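Local coordinates for putative acetoin utilization protein, acetoin dehydrogenase (Thermus thermophilus, PDB 5AWE), which is of unknown function but combines paired CBS domains with an ACT domain, modules that in other proteins often bind small regulatory ligands, at residues R4-K9 against L127-E132; L35-M38 against L43-L46; I169-A172 against Y178-L181. All blocks are in the same frame, centred on the assembly; numbering follows the deposited sequence.

In the fold
From the N terminus, segment 4-9 belongs to the first CBS repeat, in which contact 2 closes a short hairpin between strands 34-39 and 42-48. The chain then runs through the second repeat to helix 123-133, whose residues 127-132 return to segment 4-9 in contact 1. This long closure joins the start of one CBS repeat to the last helix of the other and encloses contact 2 along the chain. Contact 3 follows in series and pairs strands 165-175 and 178-186 of the ACT domain. Contacts 2 and 3 lie on opposite sides of the chain's centre, about 41 Å apart between centres. Contacts 1 and 3 both reach the second subunit.

Contact 1. Residues R4-K9 against L127-E132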
ATOM      1  N   ARG A   4      16.136 -37.734   1.189  1.00 30.49           N
ATOM      2  CA  ARG A   4      17.495 -37.326   1.562  1.00 31.40           C
ATOM      3  C   ARG A   4      18.363 -36.900   0.385  1.00 30.81           C
ATOM      4  O   ARG A   4      19.080 -35.912   0.477  1.00 31.58           O
ATOM      5  CB  ARG A   4      18.222 -38.467   2.289  1.00 35.99           C
ATOM      6  CG  ARG A   4      17.731 -38.743   3.692  1.00 45.29           C
ATOM      7  CD  ARG A   4      18.739 -39.562   4.505  1.00 49.54           C
ATOM      8  NE  ARG A   4      18.205 -39.872   5.830  1.00 57.21           N
ATOM      9  CZ  ARG A   4      18.232 -39.036   6.866  1.00 61.21           C
ATOM     10  NH1 ARG A   4      18.776 -37.830   6.738  1.00 60.22           N
ATOM     11  NH2 ARG A   4      17.696 -39.396   8.028  1.00 58.96           N
ATOM     12  N   ASP A   5      18.320 -37.654  -0.709  1.00 29.49           N
ATOM     13  CA  ASP A   5      19.288 -37.463  -1.781  1.00 29.91           C
ATOM     14  C   ASP A   5      18.982 -36.243  -2.620  1.00 30.80           C
ATOM     15  O   ASP A   5      19.791 -35.849  -3.466  1.00 30.88           O
ATOM     16  CB  ASP A   5      19.336 -38.687  -2.699  1.00 30.24           C
ATOM     17  CG  ASP A   5      19.546 -39.969  -1.939  1.00 33.84           C
ATOM     18  OD1 ASP A   5      20.340 -39.964  -0.973  1.00 38.51           O
ATOM     19  OD2 ASP A   5      18.907 -40.978  -2.305  1.00 34.51           O
ATOM     20  N   TRP A   6      17.813 -35.648  -2.406  1.00 29.85           N
ATOM     21  CA  TRP A   6      17.401 -34.547  -3.257  1.00 30.03           C
ATOM     22  C   TRP A   6      16.965 -33.304  -2.494  1.00 30.97           C
ATOM     23  O   TRP A   6      16.828 -32.224  -3.085  1.00 31.04           O
ATOM     24  CB  TRP A   6      16.298 -35.026  -4.199  1.00 28.66           C
ATOM     25  CG  TRP A   6      16.741 -36.220  -4.990  1.00 31.68           C
ATOM     26  CD1 TRP A   6      16.594 -37.538  -4.644  1.00 30.24           C
ATOM     27  CD2 TRP A   6      17.472 -36.207  -6.215  1.00 28.24           C
ATOM     28  NE1 TRP A   6      17.195 -38.342  -5.578  1.00 32.77           N
ATOM     29  CE2 TRP A   6      17.742 -37.551  -6.555  1.00 28.63           C
ATOM     30  CE3 TRP A   6      17.925 -35.189  -7.062  1.00 26.75           C
ATOM     31  CZ2 TRP A   6      18.445 -37.906  -7.705  1.00 26.79           C
ATOM     32  CZ3 TRP A   6      18.627 -35.541  -8.209  1.00 30.44           C
ATOM     33  CH2 TRP A   6      18.879 -36.890  -8.518  1.00 33.21           C
HETATM   34  N   MSE A   7      16.768 -33.445  -1.185  1.00 30.97           N
HETATM   35  CA  MSE A   7      16.348 -32.312  -0.362  1.00 32.81           C
HETATM   36  C   MSE A   7      17.439 -31.257  -0.231  1.00 33.50           C
HETATM   37  O   MSE A   7      18.623 -31.552  -0.378  1.00 33.90           O
HETATM   38  CB  MSE A   7      15.946 -32.786   1.034  1.00 32.80           C
HETATM   39  CG  MSE A   7      17.107 -33.170   1.927  1.00 30.47           C
HETATM   40 SE   MSE A   7      16.531 -33.886   3.477  1.00 46.29          SE
HETATM   41  CE  MSE A   7      18.049 -33.790   4.423  1.00 41.27           C
ATOM     42  N   THR A   8      17.027 -30.024   0.038  1.00 35.19           N
ATOM     43  CA  THR A   8      17.953 -28.984   0.478  1.00 36.23           C
ATOM     44  C   THR A   8      18.067 -29.039   1.999  1.00 36.79           C
ATOM     45  O   THR A   8      17.062 -28.973   2.707  1.00 36.34           O
ATOM     46  CB  THR A   8      17.452 -27.588   0.075  1.00 38.24           C
ATOM     47  OG1 THR A   8      17.403 -27.491  -1.352  1.00 39.19           O
ATOM     48  CG2 THR A   8      18.373 -26.515   0.621  1.00 41.82           C
ATOM     49  N   LYS A   9      19.289 -29.162   2.499  1.00 38.19           N
ATOM     50  CA  LYS A   9      19.496 -29.311   3.934  1.00 41.59           C
ATOM     51  C   LYS A   9      19.508 -27.963   4.654  1.00 42.22           C
ATOM     52  O   LYS A   9      19.778 -26.921   4.046  1.00 42.37           O
ATOM     53  CB  LYS A   9      20.808 -30.055   4.209  1.00 46.00           C
ATOM     54  CG  LYS A   9      20.804 -31.518   3.787  1.00 51.05           C
ATOM     55  CD  LYS A   9      22.148 -32.190   4.073  1.00 59.74           C
ATOM     56  CE  LYS A   9      22.439 -32.275   5.574  1.00 65.01           C
ATOM     57  NZ  LYS A   9      21.652 -33.340   6.274  1.00 63.93           N
ATOM     58  N   LEU A 127      11.818 -33.031  -9.731  1.00 23.24           N
ATOM     59  CA  LEU A 127      12.025 -33.054 -11.172  1.00 24.00           C
ATOM     60  C   LEU A 127      13.439 -33.512 -11.481  1.00 24.45           C
ATOM     61  O   LEU A 127      13.646 -34.413 -12.286  1.00 24.48           O
ATOM     62  CB  LEU A 127      11.776 -31.672 -11.780  1.00 24.52           C
ATOM     63  CG  LEU A 127      10.303 -31.309 -11.994  1.00 30.13           C
ATOM     64  CD1 LEU A 127      10.201 -30.010 -12.779  1.00 30.39           C
ATOM     65  CD2 LEU A 127       9.603 -32.445 -12.743  1.00 29.82           C
ATOM     66  N   ARG A 128      14.412 -32.891 -10.829  1.00 24.95           N
ATOM     67  CA  ARG A 128      15.807 -33.273 -11.011  1.00 25.38           C
ATOM     68  C   ARG A 128      15.971 -34.793 -10.824  1.00 22.97           C
ATOM     69  O   ARG A 128      16.618 -35.465 -11.631  1.00 22.02           O
ATOM     70  CB  ARG A 128      16.685 -32.512 -10.006  1.00 28.10           C
ATOM     71  CG  ARG A 128      18.162 -32.461 -10.390  1.00 37.56           C
ATOM     72  CD  ARG A 128      18.925 -31.366  -9.635  1.00 42.33           C
ATOM     73  NE  ARG A 128      19.090 -31.681  -8.218  1.00 39.67           N
ATOM     74  CZ  ARG A 128      18.331 -31.171  -7.252  1.00 43.48           C
ATOM     75  NH1 ARG A 128      17.357 -30.318  -7.560  1.00 37.58           N
ATOM     76  NH2 ARG A 128      18.535 -31.515  -5.982  1.00 33.91           N
ATOM     77  N   ALA A 129      15.361 -35.326  -9.772  1.00 21.29           N
ATOM     78  CA  ALA A 129      15.489 -36.741  -9.441  1.00 20.28           C
ATOM     79  C   ALA A 129      14.985 -37.633 -10.575  1.00 20.68           C
ATOM     80  O   ALA A 129      15.665 -38.579 -10.980  1.00 20.12           O
ATOM     81  CB  ALA A 129      14.719 -37.048  -8.152  1.00 18.37           C
ATOM     82  N   PHE A 130      13.794 -37.329 -11.089  1.00 20.27           N
ATOM     83  CA  PHE A 130      13.212 -38.120 -12.166  1.00 20.72           C
ATOM     84  C   PHE A 130      14.054 -37.977 -13.418  1.00 21.18           C
ATOM     85  O   PHE A 130      14.210 -38.922 -14.183  1.00 22.09           O
ATOM     86  CB  PHE A 130      11.774 -37.678 -12.451  1.00 19.08           C
ATOM     87  CG  PHE A 130      10.767 -38.197 -11.455  1.00 17.85           C
ATOM     88  CD1 PHE A 130      10.786 -39.526 -11.053  1.00 23.69           C
ATOM     89  CD2 PHE A 130       9.797 -37.355 -10.924  1.00 23.72           C
ATOM     90  CE1 PHE A 130       9.853 -40.017 -10.128  1.00 26.82           C
ATOM     91  CE2 PHE A 130       8.861 -37.830 -10.003  1.00 27.95           C
ATOM     92  CZ  PHE A 130       8.890 -39.167  -9.605  1.00 23.37           C
ATOM     93  N   ILE A 131      14.614 -36.794 -13.607  1.00 22.10           N
ATOM     94  CA  ILE A 131      15.468 -36.536 -14.752  1.00 21.94           C
ATOM     95  C   ILE A 131      16.728 -37.391 -14.662  1.00 22.57           C
ATOM     96  O   ILE A 131      17.226 -37.891 -15.673  1.00 23.09           O
ATOM     97  CB  ILE A 131      15.853 -35.050 -14.814  1.00 16.06           C
ATOM     98  CG1 ILE A 131      14.620 -34.216 -15.158  1.00 23.21           C
ATOM     99  CG2 ILE A 131      16.958 -34.831 -15.827  1.00 20.36           C
ATOM    100  CD1 ILE A 131      14.819 -32.710 -14.985  1.00 20.00           C
ATOM    101  N   GLU A 132      17.232 -37.576 -13.450  1.00 20.62           N
ATOM    102  CA  GLU A 132      18.426 -38.381 -13.264  1.00 22.97           C
ATOM    103  C   GLU A 132      18.141 -39.884 -13.403  1.00 23.49           C
ATOM    104  O   GLU A 132      18.794 -40.578 -14.188  1.00 23.83           O
ATOM    105  CB  GLU A 132      19.033 -38.096 -11.890  1.00 27.17           C
ATOM    106  CG  GLU A 132      20.286 -38.897 -11.588  1.00 40.28           C
ATOM    107  CD  GLU A 132      21.040 -38.352 -10.387  1.00 52.63           C
ATOM    108  OE1 GLU A 132      21.550 -39.164  -9.585  1.00 59.02           O
ATOM    109  OE2 GLU A 132      21.119 -37.108 -10.245  1.00 56.33           O
TER
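Trp6 and Ala129 have the nearest CA atoms of the two segments, 6.8 Å apart, where the chain leading into strand 8-9 passes helix 123-133. The contact lies within a tandem CBS pair: the N-terminal segment of the first repeat lies against the closing helix of the second, and Thr8 just beyond pairs through its backbone with Ile120 of that repeat. The Trp6 indole carries the contact. Its CG stands anti to the carbonyl carbon (chi1 -56°), which lays the ring against the helix at Ala129. The methyl CB of Ala129 sits over one indole face, 3.5 Å from CE2 of Trp6 at the fusion of the two rings. Ala129 CA also lies over the six-membered ring, a CH-pi contact 3.4 Å from the centroid of that Trp6 ring and only 7° off the normal. So small a residue lets the indole come close to the helix backbone. Arg128 runs past the benzo edge, its CG 3.8 Å from Trp6 CZ3, and its bend at chi3 turns the guanidinium toward the Trp6 carbonyl. Asp125 holds NH1 in a salt bridge. Glu132 approaches the far end of the ring with its CB 3.6 Å from Trp6 CH2, but the carboxylate is modelled too close to be trusted in detail. Leu94 of helix 94-103 touches both Trp6 and Ala129, while Phe130, turned from the contact, meets Phe130 of the second subunit. At the edge of the Arg128 guanidinium, NH2 gives Trp6 O a weak hydrogen bond, 3.4 Å long and bent to 132°.

Contact 2. Residues L35-M38 against L43-L46; sequences LPVM and LVGL
Val37 and Val44 stand roughly perpendicular, Val37 CG1 meeting Val44 CG2 at 4.0 Å. Val44 and Gly45 both stand opposite Val37, a classic beta bulge in the antiparallel hairpin of the first CBS repeat. The two valines are tied through the backbone as well: Val44 N reaches Val37 O at 2.9 Å in a nearly straight bond (175°). Val37 N in turn bonds Gly45 O at 2.8 Å, but from above the carbonyl plane, 38° out of it. On the face that bears Pro36, Met38, Leu43 and Leu46, the leucine methyls do much of the packing. Leu43 has CG anti to its own N (chi1 -172°), and this sends CD1 across to the proline ring, 3.7 Å from Pro36 CB. Selenomethionine Met38 curls through two bends, at chi2 and chi3, and sets SE obliquely beside Leu43, 4.0 Å from CD1 of that leucine. Leu46 CD2 comes up beside the Leu35-Pro36 backbone, 3.4 Å from Pro36 CA and close to the Leu35 carbonyl. Around the hairpin, Pro36 and Met38 bond through their backbones to Val14, and Leu46 does so to Ala82. Val37 packs on Pro16 and Val77 and Val44 on Met81, whereas Pro36 and Met38 touch Leu117 of strand 116-122, where the second CBS repeat comes against the first.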
ATOM      1  N   LEU A  35       8.381 -21.393   4.199  1.00 31.80           N
ATOM      2  CA  LEU A  35       9.075 -21.169   5.453  1.00 30.45           C
ATOM      3  C   LEU A  35       8.445 -22.005   6.560  1.00 28.26           C
ATOM      4  O   LEU A  35       7.377 -21.667   7.075  1.00 28.61           O
ATOM      5  CB  LEU A  35       8.996 -19.683   5.812  1.00 35.05           C
ATOM      6  CG  LEU A  35      10.267 -18.912   6.176  1.00 41.71           C
ATOM      7  CD1 LEU A  35      11.480 -19.490   5.463  1.00 45.89           C
ATOM      8  CD2 LEU A  35      10.069 -17.450   5.797  1.00 42.61           C
ATOM      9  N   PRO A  36       9.084 -23.123   6.925  1.00 26.29           N
ATOM     10  CA  PRO A  36       8.498 -23.939   7.992  1.00 26.13           C
ATOM     11  C   PRO A  36       8.545 -23.107   9.267  1.00 25.73           C
ATOM     12  O   PRO A  36       9.420 -22.258   9.403  1.00 24.89           O
ATOM     13  CB  PRO A  36       9.408 -25.167   8.055  1.00 25.39           C
ATOM     14  CG  PRO A  36      10.703 -24.714   7.452  1.00 26.24           C
ATOM     15  CD  PRO A  36      10.356 -23.675   6.428  1.00 25.74           C
ATOM     16  N   VAL A  37       7.599 -23.325  10.175  1.00 25.11           N
ATOM     17  CA  VAL A  37       7.532 -22.535  11.397  1.00 25.70           C
ATOM     18  C   VAL A  37       7.820 -23.376  12.641  1.00 26.67           C
ATOM     19  O   VAL A  37       7.052 -24.276  12.981  1.00 25.99           O
ATOM     20  CB  VAL A  37       6.146 -21.875  11.550  1.00 24.62           C
ATOM     21  CG1 VAL A  37       6.134 -20.965  12.783  1.00 27.98           C
ATOM     22  CG2 VAL A  37       5.814 -21.065  10.301  1.00 25.33           C
HETATM   23  N   MSE A  38       8.925 -23.065  13.316  1.00 28.45           N
HETATM   24  CA  MSE A  38       9.346 -23.781  14.528  1.00 30.48           C
HETATM   25  C   MSE A  38       8.899 -23.100  15.825  1.00 30.57           C
HETATM   26  O   MSE A  38       8.941 -21.878  15.951  1.00 29.49           O
HETATM   27  CB  MSE A  38      10.876 -23.930  14.566  1.00 34.17           C
HETATM   28  CG  MSE A  38      11.472 -24.663  13.372  1.00 42.33           C
HETATM   29 SE   MSE A  38      10.793 -26.300  13.195  1.00 68.74          SE
HETATM   30  CE  MSE A  38      11.592 -27.177  14.585  1.00 28.41           C
ATOM     31  N   LEU A  43       7.821 -28.554  14.803  1.00 30.12           N
ATOM     32  CA  LEU A  43       7.208 -27.943  13.630  1.00 28.04           C
ATOM     33  C   LEU A  43       5.736 -27.662  13.904  1.00 27.14           C
ATOM     34  O   LEU A  43       4.963 -28.585  14.137  1.00 26.60           O
ATOM     35  CB  LEU A  43       7.336 -28.886  12.434  1.00 29.42           C
ATOM     36  CG  LEU A  43       6.914 -28.351  11.064  1.00 31.86           C
ATOM     37  CD1 LEU A  43       7.816 -27.194  10.660  1.00 29.27           C
ATOM     38  CD2 LEU A  43       7.003 -29.471  10.042  1.00 33.24           C
ATOM     39  N   VAL A  44       5.337 -26.394  13.882  1.00 26.47           N
ATOM     40  CA  VAL A  44       3.968 -26.053  14.264  1.00 26.26           C
ATOM     41  C   VAL A  44       3.157 -25.428  13.138  1.00 26.02           C
ATOM     42  O   VAL A  44       1.982 -25.108  13.312  1.00 27.36           O
ATOM     43  CB  VAL A  44       3.933 -25.092  15.485  1.00 26.52           C
ATOM     44  CG1 VAL A  44       4.728 -25.688  16.633  1.00 24.43           C
ATOM     45  CG2 VAL A  44       4.470 -23.715  15.101  1.00 20.74           C
ATOM     46  N   GLY A  45       3.783 -25.251  11.983  1.00 25.84           N
ATOM     47  CA  GLY A  45       3.091 -24.613  10.879  1.00 24.31           C
ATOM     48  C   GLY A  45       3.978 -24.369   9.683  1.00 23.49           C
ATOM     49  O   GLY A  45       5.186 -24.586   9.736  1.00 22.88           O
ATOM     50  N   LEU A  46       3.373 -23.911   8.593  1.00 24.68           N
ATOM     51  CA  LEU A  46       4.100 -23.674   7.356  1.00 24.67           C
ATOM     52  C   LEU A  46       3.525 -22.474   6.618  1.00 25.71           C
ATOM     53  O   LEU A  46       2.304 -22.291   6.562  1.00 24.58           O
ATOM     54  CB  LEU A  46       4.038 -24.918   6.464  1.00 28.39           C
ATOM     55  CG  LEU A  46       4.944 -24.972   5.228  1.00 29.67           C
ATOM     56  CD1 LEU A  46       4.243 -24.349   4.050  1.00 32.82           C
ATOM     57  CD2 LEU A  46       6.255 -24.262   5.519  1.00 27.11           C
TER

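Contact 3. Residues I169-A172 against Y178-L181; sequences IATA and YQRL
Thr171 OG1 lies in the plane of the Gln179 amide, 4° out of it, and takes a hydrogen bond from Gln179 NE2 at 3.1 Å. The two side chains lie crosswise, with Thr171 CG2 4.0 Å from Gln179 CG. Thr171 puts OG1 anti to its carbonyl carbon (chi1 -59°), where the hydroxyl can take this bond and also reach Val167 O of the second subunit. Gln179 NE2 has a further acceptor there, Ile166 O, so the pair also ties the hairpin to the second subunit. A valine in place of Thr171 would probably leave Gln179 NE2 without this acceptor and the neighbour's Val167 O without its hydroxyl partner. Strands 165-175 and 178-186 are the hairpin of the second and third strands of the ferredoxin-like ACT fold, beta-alpha-beta-beta-alpha-beta; the N-to-C directions of segments 169-172 and 178-181 differ by 123°. Thr171 and Leu181 form a non-hydrogen-bonded pair, flanked by Ala172 N to Arg180 O at 2.6 Å and a CA-H...O contact from Leu181 CA to Ala170 O at 3.1 Å. Arg180 lays CG against Ala172 CB, 3.7 Å away, while its guanidinium turns off to a salt bridge with Asp146. Ile169 CG2 and Leu181 CD2 meet at 3.9 Å beside helix 153-158, where Ile169 touches Leu154 and Leu181 touches Met157.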
ATOM      1  N   ILE A 169      12.487 -47.844 -18.145  1.00 20.90           N
ATOM      2  CA  ILE A 169      11.276 -48.220 -18.857  1.00 20.46           C
ATOM      3  C   ILE A 169      10.086 -47.608 -18.137  1.00 19.77           C
ATOM      4  O   ILE A 169       9.980 -47.708 -16.907  1.00 19.25           O
ATOM      5  CB  ILE A 169      11.113 -49.758 -18.903  1.00 19.39           C
ATOM      6  CG1 ILE A 169      12.204 -50.363 -19.788  1.00 17.95           C
ATOM      7  CG2 ILE A 169       9.742 -50.133 -19.441  1.00 21.95           C
ATOM      8  CD1 ILE A 169      12.318 -51.870 -19.681  1.00 18.88           C
ATOM      9  N   ALA A 170       9.209 -46.962 -18.905  1.00 17.58           N
ATOM     10  CA  ALA A 170       7.926 -46.499 -18.384  1.00 17.09           C
ATOM     11  C   ALA A 170       6.761 -47.028 -19.221  1.00 18.39           C
ATOM     12  O   ALA A 170       6.907 -47.283 -20.434  1.00 14.46           O
ATOM     13  CB  ALA A 170       7.891 -44.983 -18.346  1.00  9.46           C
ATOM     14  N   THR A 171       5.606 -47.192 -18.568  1.00 19.43           N
ATOM     15  CA  THR A 171       4.388 -47.622 -19.257  1.00 20.32           C
ATOM     16  C   THR A 171       3.575 -46.414 -19.713  1.00 19.44           C
ATOM     17  O   THR A 171       2.921 -45.763 -18.907  1.00 18.14           O
ATOM     18  CB  THR A 171       3.494 -48.490 -18.336  1.00 20.46           C
ATOM     19  OG1 THR A 171       4.231 -49.637 -17.909  1.00 22.74           O
ATOM     20  CG2 THR A 171       2.240 -48.956 -19.074  1.00 20.15           C
ATOM     21  N   ALA A 172       3.612 -46.113 -21.006  1.00 19.32           N
ATOM     22  CA  ALA A 172       2.837 -44.988 -21.520  1.00 20.69           C
ATOM     23  C   ALA A 172       1.348 -45.298 -21.459  1.00 21.82           C
ATOM     24  O   ALA A 172       0.531 -44.398 -21.261  1.00 21.63           O
ATOM     25  CB  ALA A 172       3.244 -44.670 -22.952  1.00 18.32           C
ATOM     26  N   TYR A 178      -1.831 -55.244 -25.333  1.00 28.82           N
ATOM     27  CA  TYR A 178      -0.495 -54.661 -25.431  1.00 29.14           C
ATOM     28  C   TYR A 178      -0.163 -53.684 -24.317  1.00 27.04           C
ATOM     29  O   TYR A 178      -1.007 -52.918 -23.861  1.00 27.64           O
ATOM     30  CB  TYR A 178      -0.319 -53.938 -26.774  1.00 34.42           C
ATOM     31  CG  TYR A 178      -0.238 -54.859 -27.962  1.00 47.73           C
ATOM     32  CD1 TYR A 178       0.997 -55.297 -28.440  1.00 53.36           C
ATOM     33  CD2 TYR A 178      -1.395 -55.319 -28.593  1.00 52.47           C
ATOM     34  CE1 TYR A 178       1.080 -56.174 -29.513  1.00 57.37           C
ATOM     35  CE2 TYR A 178      -1.322 -56.199 -29.671  1.00 58.33           C
ATOM     36  CZ  TYR A 178      -0.080 -56.623 -30.122  1.00 59.19           C
ATOM     37  OH  TYR A 178       0.004 -57.512 -31.165  1.00 62.95           O
ATOM     38  N   GLN A 179       1.091 -53.704 -23.898  1.00 25.09           N
ATOM     39  CA  GLN A 179       1.589 -52.715 -22.962  1.00 22.89           C
ATOM     40  C   GLN A 179       2.512 -51.786 -23.747  1.00 22.59           C
ATOM     41  O   GLN A 179       3.443 -52.256 -24.402  1.00 24.33           O
ATOM     42  CB  GLN A 179       2.347 -53.429 -21.841  1.00 15.22           C
ATOM     43  CG  GLN A 179       2.875 -52.530 -20.753  1.00 18.47           C
ATOM     44  CD  GLN A 179       3.757 -53.284 -19.783  1.00 23.17           C
ATOM     45  OE1 GLN A 179       3.993 -54.484 -19.953  1.00 24.59           O
ATOM     46  NE2 GLN A 179       4.251 -52.589 -18.762  1.00 15.63           N
ATOM     47  N   ARG A 180       2.244 -50.481 -23.706  1.00 22.26           N
ATOM     48  CA  ARG A 180       3.059 -49.521 -24.455  1.00 21.19           C
ATOM     49  C   ARG A 180       4.166 -48.888 -23.614  1.00 21.03           C
ATOM     50  O   ARG A 180       3.901 -48.110 -22.694  1.00 19.99           O
ATOM     51  CB  ARG A 180       2.190 -48.411 -25.050  1.00 20.99           C
ATOM     52  CG  ARG A 180       3.016 -47.255 -25.628  1.00 21.11           C
ATOM     53  CD  ARG A 180       2.230 -46.472 -26.644  1.00 18.44           C
ATOM     54  NE  ARG A 180       1.775 -47.332 -27.730  1.00 22.65           N
ATOM     55  CZ  ARG A 180       0.960 -46.934 -28.700  1.00 30.85           C
ATOM     56  NH1 ARG A 180       0.510 -45.683 -28.719  1.00 26.85           N
ATOM     57  NH2 ARG A 180       0.589 -47.786 -29.650  1.00 26.04           N
ATOM     58  N   LEU A 181       5.408 -49.218 -23.956  1.00 19.86           N
ATOM     59  CA  LEU A 181       6.555 -48.824 -23.150  1.00 19.34           C
ATOM     60  C   LEU A 181       7.297 -47.645 -23.764  1.00 19.98           C
ATOM     61  O   LEU A 181       7.501 -47.585 -24.980  1.00 19.94           O
ATOM     62  CB  LEU A 181       7.522 -50.009 -22.995  1.00 15.87           C
ATOM     63  CG  LEU A 181       6.895 -51.314 -22.494  1.00 15.07           C
ATOM     64  CD1 LEU A 181       7.937 -52.422 -22.508  1.00  7.16           C
ATOM     65  CD2 LEU A 181       6.324 -51.109 -21.087  1.00 14.64           C
TER